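Local coordinates for protein amidohydrolase (Staphylococcus aureus, PDB 3NUR) that is a putative amidohydrolase with a TIM-barrel fold and a bound calcium ion, and probably hydrolyses carbon-nitrogen bonds other than those of peptides, at residues I161-D173 with D227-I240. Residues are numbered along the deposited sequence; the frame is centred on the assembly and turned at random. Where two conformers were deposited one is given.
Sequences IMGRAQDGFLDQD and DVGIHAIHLVLSGI
His234 ND1 donates within its ring plane to Asp171 OD2 (2.8 Å, 161°), meeting the oxygen from above the carboxylate plane. The His234 ring also takes Phe169 on one face: Phe169 CD2 stands over its centre, 3.5 Å from His234 NE2. The phenyl lies across two histidines, both met obliquely and both on the same side of its plane; over that face sits His231 CA, a CH-pi contact 4.1 Å from the centroid of the Phe169 ring. With its CG anti to the backbone N (chi1 -165°), His231 brings its imidazole face against Phe169 CD1, which lies 3.3 Å from His231 CG. His231 NE2 serves as an acceptor: Leu170 N reaches it at 2.9 Å and nearly straight (172°), though tilted from the ring plane. A water that donates to Gly163 O also lies within hydrogen-bonding distance of His231 ND1. One turn before His231, Asp227 OD2 meets two nitrogens of one guanidinium group, Arg164 NH1 at 3.0 Å and Arg164 NE at 3.1 Å. Both bonds of this salt bridge are bent and weak, and the carboxylate stands steeply to the guanidinium plane, with Asp227 OD1 over a face. The same arginine gives NH2 to the carbonyl of Pro195, so the salt bridge holds only part of it. Farther along the helix, Leu235 CD2 packs on the Leu170-Asp171 peptide, and a second water bridges Asp171 O and Ser238 OG. The loop leaving strand 159-162 of the TIM barrel is thus fastened along helix 223-237. The bond from Leu170 N implies that His231 NE2 carries no proton, whereas His234 is protonated at ND1, and Asp171 would probably favour a positive charge there.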
ATOM      1  N   ILE A 161      -0.874   5.519  -1.279  1.00  8.86           N
ATOM      2  CA  ILE A 161      -2.010   6.178  -1.947  1.00  8.98           C
ATOM      3  C   ILE A 161      -3.227   5.287  -1.817  1.00 13.74           C
ATOM      4  O   ILE A 161      -3.176   4.110  -2.191  1.00 11.98           O
ATOM      5  CB  ILE A 161      -1.726   6.460  -3.460  1.00 11.91           C
ATOM      6  CG1 ILE A 161      -0.544   7.454  -3.634  1.00 12.20           C
ATOM      7  CG2 ILE A 161      -3.036   6.967  -4.184  1.00 11.79           C
ATOM      8  CD1 ILE A 161      -0.085   7.672  -5.074  1.00 15.04           C
HETATM    9  N   MSE A 162      -4.311   5.849  -1.287  1.00 13.55           N
HETATM   10  CA  MSE A 162      -5.550   5.102  -1.129  1.00 15.26           C
HETATM   11  C   MSE A 162      -6.521   5.420  -2.238  1.00 17.48           C
HETATM   12  O   MSE A 162      -6.795   6.585  -2.520  1.00 17.59           O
HETATM   13  CB  MSE A 162      -6.181   5.401   0.235  1.00 18.72           C
HETATM   14  CG  MSE A 162      -5.704   4.450   1.320  1.00 27.70           C
HETATM   15 SE   MSE A 162      -6.284   4.983   3.088  0.50 37.59          SE
HETATM   16  CE  MSE A 162      -7.935   6.068   2.589  1.00 33.75           C
ATOM     17  N   GLY A 163      -7.075   4.375  -2.828  1.00 13.88           N
ATOM     18  CA  GLY A 163      -8.088   4.511  -3.867  1.00 14.37           C
ATOM     19  C   GLY A 163      -7.585   5.128  -5.141  1.00 18.02           C
ATOM     20  O   GLY A 163      -6.506   4.785  -5.636  1.00 18.02           O
ATOM     21  N   ARG A 164      -8.388   6.038  -5.683  1.00 13.47           N
ATOM     22  CA  ARG A 164      -8.101   6.649  -6.962  1.00 12.67           C
ATOM     23  C   ARG A 164      -8.458   8.137  -6.959  1.00 15.52           C
ATOM     24  O   ARG A 164      -8.978   8.668  -5.969  1.00 15.13           O
ATOM     25  CB  ARG A 164      -8.822   5.862  -8.094  1.00 15.22           C
ATOM     26  CG  ARG A 164     -10.331   6.027  -8.130  1.00 17.83           C
ATOM     27  CD  ARG A 164     -11.102   4.717  -8.292  1.00 27.99           C
ATOM     28  NE  ARG A 164     -10.985   3.797  -7.153  1.00 26.82           N
ATOM     29  CZ  ARG A 164     -11.763   3.805  -6.068  1.00 32.15           C
ATOM     30  NH1 ARG A 164     -11.597   2.897  -5.120  1.00 16.59           N
ATOM     31  NH2 ARG A 164     -12.694   4.739  -5.915  1.00 18.77           N
ATOM     32  N   ALA A 165      -8.195   8.800  -8.074  1.00 12.72           N
ATOM     33  CA  ALA A 165      -8.516  10.207  -8.204  1.00 12.29           C
ATOM     34  C   ALA A 165     -10.031  10.399  -8.441  1.00 15.69           C
ATOM     35  O   ALA A 165     -10.737   9.454  -8.806  1.00 14.49           O
ATOM     36  CB  ALA A 165      -7.719  10.793  -9.363  1.00 13.34           C
ATOM     37  N   GLN A 166     -10.530  11.631  -8.258  1.00 12.44           N
ATOM     38  CA  GLN A 166     -11.946  11.963  -8.475  1.00 13.25           C
ATOM     39  C   GLN A 166     -12.369  11.674  -9.922  1.00 17.54           C
ATOM     40  O   GLN A 166     -13.540  11.389 -10.171  1.00 19.63           O
ATOM     41  CB  GLN A 166     -12.192  13.449  -8.114  1.00 15.45           C
ATOM     42  CG  GLN A 166     -13.651  13.858  -7.977  1.00 40.19           C
ATOM     43  CD  GLN A 166     -13.829  15.314  -7.593  1.00 68.53           C
ATOM     44  OE1 GLN A 166     -14.583  15.645  -6.669  1.00 69.29           O
ATOM     45  NE2 GLN A 166     -13.164  16.225  -8.304  1.00 55.29           N
ATOM     46  N   ASP A 167     -11.416  11.719 -10.869  1.00 13.07           N
ATOM     47  CA  ASP A 167     -11.731  11.481 -12.279  1.00 13.95           C
ATOM     48  C   ASP A 167     -11.280  10.114 -12.821  1.00 17.11           C
ATOM     49  O   ASP A 167     -11.283   9.894 -14.032  1.00 17.53           O
ATOM     50  CB  ASP A 167     -11.228  12.651 -13.143  1.00 15.83           C
ATOM     51  CG  ASP A 167      -9.735  12.925 -13.028  1.00 20.05           C
ATOM     52  OD1 ASP A 167      -9.006  12.066 -12.478  1.00 17.21           O
ATOM     53  OD2 ASP A 167      -9.300  14.007 -13.454  1.00 20.96           O
ATOM     54  N   GLY A 168     -10.906   9.208 -11.928  1.00 12.51           N
ATOM     55  CA  GLY A 168     -10.513   7.867 -12.340  1.00 11.05           C
ATOM     56  C   GLY A 168      -9.162   7.384 -11.868  1.00 13.58           C
ATOM     57  O   GLY A 168      -8.600   7.891 -10.891  1.00 12.89           O
ATOM     58  N   PHE A 169      -8.648   6.363 -12.563  1.00 10.97           N
ATOM     59  CA  PHE A 169      -7.382   5.726 -12.217  1.00  8.67           C
ATOM     60  C   PHE A 169      -6.188   6.606 -12.530  1.00 12.74           C
ATOM     61  O   PHE A 169      -6.272   7.522 -13.358  1.00 12.28           O
ATOM     62  CB  PHE A 169      -7.271   4.355 -12.907  1.00  9.49           C
ATOM     63  CG  PHE A 169      -8.282   3.328 -12.434  1.00 10.51           C
ATOM     64  CD1 PHE A 169      -8.410   3.024 -11.081  1.00 12.53           C
ATOM     65  CD2 PHE A 169      -9.043   2.610 -13.346  1.00 13.28           C
ATOM     66  CE1 PHE A 169      -9.312   2.035 -10.643  1.00 13.49           C
ATOM     67  CE2 PHE A 169      -9.934   1.615 -12.913  1.00 15.46           C
ATOM     68  CZ  PHE A 169     -10.053   1.330 -11.564  1.00 13.92           C
ATOM     69  N   LEU A 170      -5.074   6.308 -11.860  1.00  9.90           N
ATOM     70  CA  LEU A 170      -3.829   7.064 -11.972  1.00  9.61           C
ATOM     71  C   LEU A 170      -2.965   6.775 -13.224  1.00 14.18           C
ATOM     72  O   LEU A 170      -1.835   7.267 -13.318  1.00 13.79           O
ATOM     73  CB  LEU A 170      -3.044   7.053 -10.636  1.00  9.51           C
ATOM     74  CG  LEU A 170      -3.843   7.441  -9.351  1.00 13.39           C
ATOM     75  CD1 LEU A 170      -3.057   7.125  -8.076  1.00 13.46           C
ATOM     76  CD2 LEU A 170      -4.258   8.918  -9.339  1.00 16.42           C
ATOM     77  N   ASP A 171      -3.503   5.998 -14.206  1.00  9.90           N
ATOM     78  CA  ASP A 171      -2.804   5.774 -15.485  1.00  9.52           C
ATOM     79  C   ASP A 171      -2.968   6.983 -16.423  1.00 14.60           C
ATOM     80  O   ASP A 171      -2.300   7.054 -17.468  1.00 14.87           O
ATOM     81  CB  ASP A 171      -3.256   4.475 -16.185  1.00 10.27           C
ATOM     82  CG  ASP A 171      -4.730   4.379 -16.524  1.00 14.39           C
ATOM     83  OD1 ASP A 171      -5.552   5.004 -15.803  1.00 15.91           O
ATOM     84  OD2 ASP A 171      -5.073   3.612 -17.448  1.00 12.00           O
ATOM     85  N   GLN A 172      -3.870   7.909 -16.074  1.00 12.27           N
ATOM     86  CA  GLN A 172      -4.130   9.116 -16.879  1.00 11.26           C
ATOM     87  C   GLN A 172      -2.873   9.987 -16.953  1.00 15.14           C
ATOM     88  O   GLN A 172      -2.103  10.049 -15.989  1.00 12.94           O
ATOM     89  CB  GLN A 172      -5.298   9.919 -16.292  1.00 12.63           C
ATOM     90  CG  GLN A 172      -6.636   9.222 -16.420  1.00 14.93           C
ATOM     91  CD  GLN A 172      -7.697   9.999 -15.687  1.00 23.42           C
ATOM     92  OE1 GLN A 172      -8.134  11.062 -16.134  1.00 21.72           O
ATOM     93  NE2 GLN A 172      -8.098   9.528 -14.509  1.00 17.01           N
ATOM     94  N   ASP A 173      -2.643  10.622 -18.106  1.00 14.26           N
ATOM     95  CA  ASP A 173      -1.448  11.451 -18.331  1.00 14.28           C
ATOM     96  C   ASP A 173      -1.129  12.461 -17.227  1.00 14.66           C
ATOM     97  O   ASP A 173       0.037  12.603 -16.864  1.00 14.50           O
ATOM     98  CB  ASP A 173      -1.521  12.173 -19.687  1.00 16.51           C
ATOM     99  CG  ASP A 173      -1.445  11.276 -20.914  1.00 26.78           C
ATOM    100  OD1 ASP A 173      -0.802  10.207 -20.832  1.00 24.23           O
ATOM    101  OD2 ASP A 173      -1.996  11.662 -21.963  1.00 36.62           O
ATOM    102  N   ASP A 227     -11.063  -3.778  -7.050  1.00  8.41           N
ATOM    103  CA  ASP A 227     -10.795  -2.444  -7.574  1.00  7.67           C
ATOM    104  C   ASP A 227      -9.299  -2.068  -7.622  1.00 10.02           C
ATOM    105  O   ASP A 227      -8.798  -1.635  -8.673  1.00  8.33           O
ATOM    106  CB  ASP A 227     -11.624  -1.431  -6.791  1.00  7.72           C
ATOM    107  CG  ASP A 227     -11.531  -0.034  -7.317  1.00 13.36           C
ATOM    108  OD1 ASP A 227     -12.455   0.381  -8.048  1.00 10.92           O
ATOM    109  OD2 ASP A 227     -10.581   0.686  -6.920  1.00 17.97           O
ATOM    110  N   VAL A 228      -8.575  -2.253  -6.503  1.00  8.28           N
ATOM    111  CA  VAL A 228      -7.151  -1.895  -6.475  1.00  9.07           C
ATOM    112  C   VAL A 228      -6.285  -2.761  -7.408  1.00 10.95           C
ATOM    113  O   VAL A 228      -5.342  -2.240  -8.004  1.00 10.43           O
ATOM    114  CB  VAL A 228      -6.604  -1.698  -5.044  1.00 14.16           C
ATOM    115  CG1 VAL A 228      -6.682  -2.982  -4.261  1.00 13.64           C
ATOM    116  CG2 VAL A 228      -5.185  -1.133  -5.052  1.00 14.80           C
ATOM    117  N   GLY A 229      -6.660  -4.033  -7.595  1.00  7.89           N
ATOM    118  CA  GLY A 229      -5.957  -4.924  -8.523  1.00  7.37           C
ATOM    119  C   GLY A 229      -6.107  -4.401  -9.943  1.00 10.28           C
ATOM    120  O   GLY A 229      -5.136  -4.344 -10.706  1.00  9.42           O
ATOM    121  N   ILE A 230      -7.337  -3.982 -10.301  1.00  6.76           N
ATOM    122  CA  ILE A 230      -7.619  -3.428 -11.634  0.60  5.64           C
ATOM    123  C   ILE A 230      -6.807  -2.138 -11.827  1.00  8.32           C
ATOM    124  O   ILE A 230      -6.200  -1.946 -12.890  1.00  7.66           O
ATOM    125  CB  ILE A 230      -9.158  -3.277 -11.838  0.60  7.15           C
ATOM    126  CG1 ILE A 230      -9.819  -4.683 -11.959  0.60  6.75           C
ATOM    127  CG2 ILE A 230      -9.512  -2.372 -13.041  0.60  7.51           C
ATOM    128  CD1 ILE A 230     -11.381  -4.710 -11.941  0.60  3.00           C
ATOM    129  N   HIS A 231      -6.746  -1.290 -10.796  1.00  7.02           N
ATOM    130  CA  HIS A 231      -5.996  -0.040 -10.798  1.00  6.54           C
ATOM    131  C   HIS A 231      -4.505  -0.339 -11.041  1.00  9.71           C
ATOM    132  O   HIS A 231      -3.909   0.261 -11.924  1.00  8.03           O
ATOM    133  CB  HIS A 231      -6.168   0.682  -9.449  1.00  6.62           C
ATOM    134  CG  HIS A 231      -5.730   2.121  -9.457  1.00  8.81           C
ATOM    135  ND1 HIS A 231      -5.988   2.937  -8.384  1.00 10.43           N
ATOM    136  CD2 HIS A 231      -5.106   2.852 -10.419  1.00 10.44           C
ATOM    137  CE1 HIS A 231      -5.513   4.136  -8.712  1.00  9.71           C
ATOM    138  NE2 HIS A 231      -4.945   4.124  -9.913  1.00  9.71           N
ATOM    139  N   ALA A 232      -3.923  -1.310 -10.314  1.00  8.24           N
ATOM    140  CA  ALA A 232      -2.519  -1.654 -10.521  1.00  7.10           C
ATOM    141  C   ALA A 232      -2.279  -2.139 -11.968  1.00  7.92           C
ATOM    142  O   ALA A 232      -1.278  -1.761 -12.553  1.00  7.25           O
ATOM    143  CB  ALA A 232      -2.062  -2.702  -9.509  1.00  7.46           C
ATOM    144  N   ILE A 233      -3.206  -2.941 -12.549  1.00  5.35           N
ATOM    145  CA  ILE A 233      -3.081  -3.419 -13.935  1.00  5.76           C
ATOM    146  C   ILE A 233      -3.109  -2.238 -14.907  1.00  8.83           C
ATOM    147  O   ILE A 233      -2.316  -2.220 -15.832  1.00 10.09           O
ATOM    148  CB  ILE A 233      -4.124  -4.520 -14.268  1.00  8.37           C
ATOM    149  CG1 ILE A 233      -3.850  -5.780 -13.402  1.00  8.61           C
ATOM    150  CG2 ILE A 233      -4.061  -4.884 -15.770  1.00  8.31           C
ATOM    151  CD1 ILE A 233      -5.136  -6.666 -13.211  1.00 10.68           C
ATOM    152  N   HIS A 234      -3.985  -1.238 -14.678  1.00  6.96           N
ATOM    153  CA  HIS A 234      -4.022  -0.030 -15.517  1.00  7.38           C
ATOM    154  C   HIS A 234      -2.624   0.612 -15.571  1.00 10.03           C
ATOM    155  O   HIS A 234      -2.174   1.037 -16.633  1.00 10.25           O
ATOM    156  CB  HIS A 234      -5.000   0.998 -14.915  1.00  7.79           C
ATOM    157  CG  HIS A 234      -6.386   0.892 -15.450  1.00 10.88           C
ATOM    158  ND1 HIS A 234      -6.877   1.822 -16.354  1.00 11.77           N
ATOM    159  CD2 HIS A 234      -7.362  -0.002 -15.162  1.00 11.79           C
ATOM    160  CE1 HIS A 234      -8.127   1.460 -16.601  1.00 11.16           C
ATOM    161  NE2 HIS A 234      -8.464   0.360 -15.915  1.00 11.44           N
ATOM    162  N   LEU A 235      -1.947   0.676 -14.416  1.00  8.63           N
ATOM    163  CA  LEU A 235      -0.623   1.294 -14.311  1.00  8.21           C
ATOM    164  C   LEU A 235       0.404   0.566 -15.175  1.00 12.55           C
ATOM    165  O   LEU A 235       1.143   1.194 -15.918  1.00 11.64           O
ATOM    166  CB  LEU A 235      -0.168   1.382 -12.844  1.00  8.03           C
ATOM    167  CG  LEU A 235      -1.117   2.123 -11.861  1.00 13.25           C
ATOM    168  CD1 LEU A 235      -0.489   2.216 -10.465  1.00 13.91           C
ATOM    169  CD2 LEU A 235      -1.458   3.530 -12.345  1.00 15.70           C
ATOM    170  N   VAL A 236       0.363  -0.760 -15.166  1.00  9.37           N
ATOM    171  CA  VAL A 236       1.248  -1.585 -15.979  1.00  8.56           C
ATOM    172  C   VAL A 236       0.928  -1.407 -17.470  1.00 12.45           C
ATOM    173  O   VAL A 236       1.840  -1.156 -18.247  1.00 11.39           O
ATOM    174  CB  VAL A 236       1.178  -3.070 -15.531  1.00 10.80           C
ATOM    175  CG1 VAL A 236       1.845  -4.000 -16.544  1.00 11.04           C
ATOM    176  CG2 VAL A 236       1.783  -3.251 -14.139  1.00  9.43           C
ATOM    177  N   LEU A 237      -0.348  -1.586 -17.862  1.00  9.43           N
ATOM    178  CA  LEU A 237      -0.791  -1.488 -19.261  1.00  9.95           C
ATOM    179  C   LEU A 237      -0.534  -0.128 -19.904  1.00 13.44           C
ATOM    180  O   LEU A 237      -0.309  -0.070 -21.116  1.00 11.54           O
ATOM    181  CB  LEU A 237      -2.276  -1.903 -19.425  1.00  9.20           C
ATOM    182  CG  LEU A 237      -2.650  -3.323 -18.979  1.00 11.38           C
ATOM    183  CD1 LEU A 237      -4.140  -3.566 -19.160  1.00 10.63           C
ATOM    184  CD2 LEU A 237      -1.818  -4.398 -19.711  1.00 10.46           C
ATOM    185  N   SER A 238      -0.534   0.946 -19.091  1.00 11.88           N
ATOM    186  CA  SER A 238      -0.266   2.314 -19.579  1.00 10.81           C
ATOM    187  C   SER A 238       1.238   2.584 -19.864  1.00 14.35           C
ATOM    188  O   SER A 238       1.575   3.661 -20.369  1.00 13.72           O
ATOM    189  CB  SER A 238      -0.809   3.359 -18.612  1.00 13.83           C
ATOM    190  OG  SER A 238       0.002   3.485 -17.454  1.00 16.56           O
ATOM    191  N   GLY A 239       2.111   1.634 -19.506  1.00 11.81           N
ATOM    192  CA  GLY A 239       3.552   1.743 -19.739  1.00 11.10           C
ATOM    193  C   GLY A 239       4.373   2.544 -18.747  1.00 13.83           C
ATOM    194  O   GLY A 239       5.525   2.898 -19.044  1.00 13.59           O
ATOM    195  N   ILE A 240       3.829   2.779 -17.537  1.00 10.28           N
ATOM    196  CA  ILE A 240       4.517   3.529 -16.473  1.00  9.38           C
ATOM    197  C   ILE A 240       5.896   2.887 -16.167  1.00 13.79           C
ATOM    198  O   ILE A 240       6.889   3.600 -16.001  1.00 14.15           O
ATOM    199  CB  ILE A 240       3.613   3.606 -15.199  1.00 12.42           C
ATOM    200  CG1 ILE A 240       2.558   4.747 -15.342  1.00 13.61           C
ATOM    201  CG2 ILE A 240       4.452   3.760 -13.893  1.00 14.32           C
ATOM    202  CD1 ILE A 240       1.486   4.758 -14.270  1.00 18.89           C
TER
HETATM  203  O   HOH W   1      -6.100   2.183  -5.177  1.00 20.18           O
HETATM  204  O   HOH W   2       0.138   6.312 -17.517  1.00 38.16           O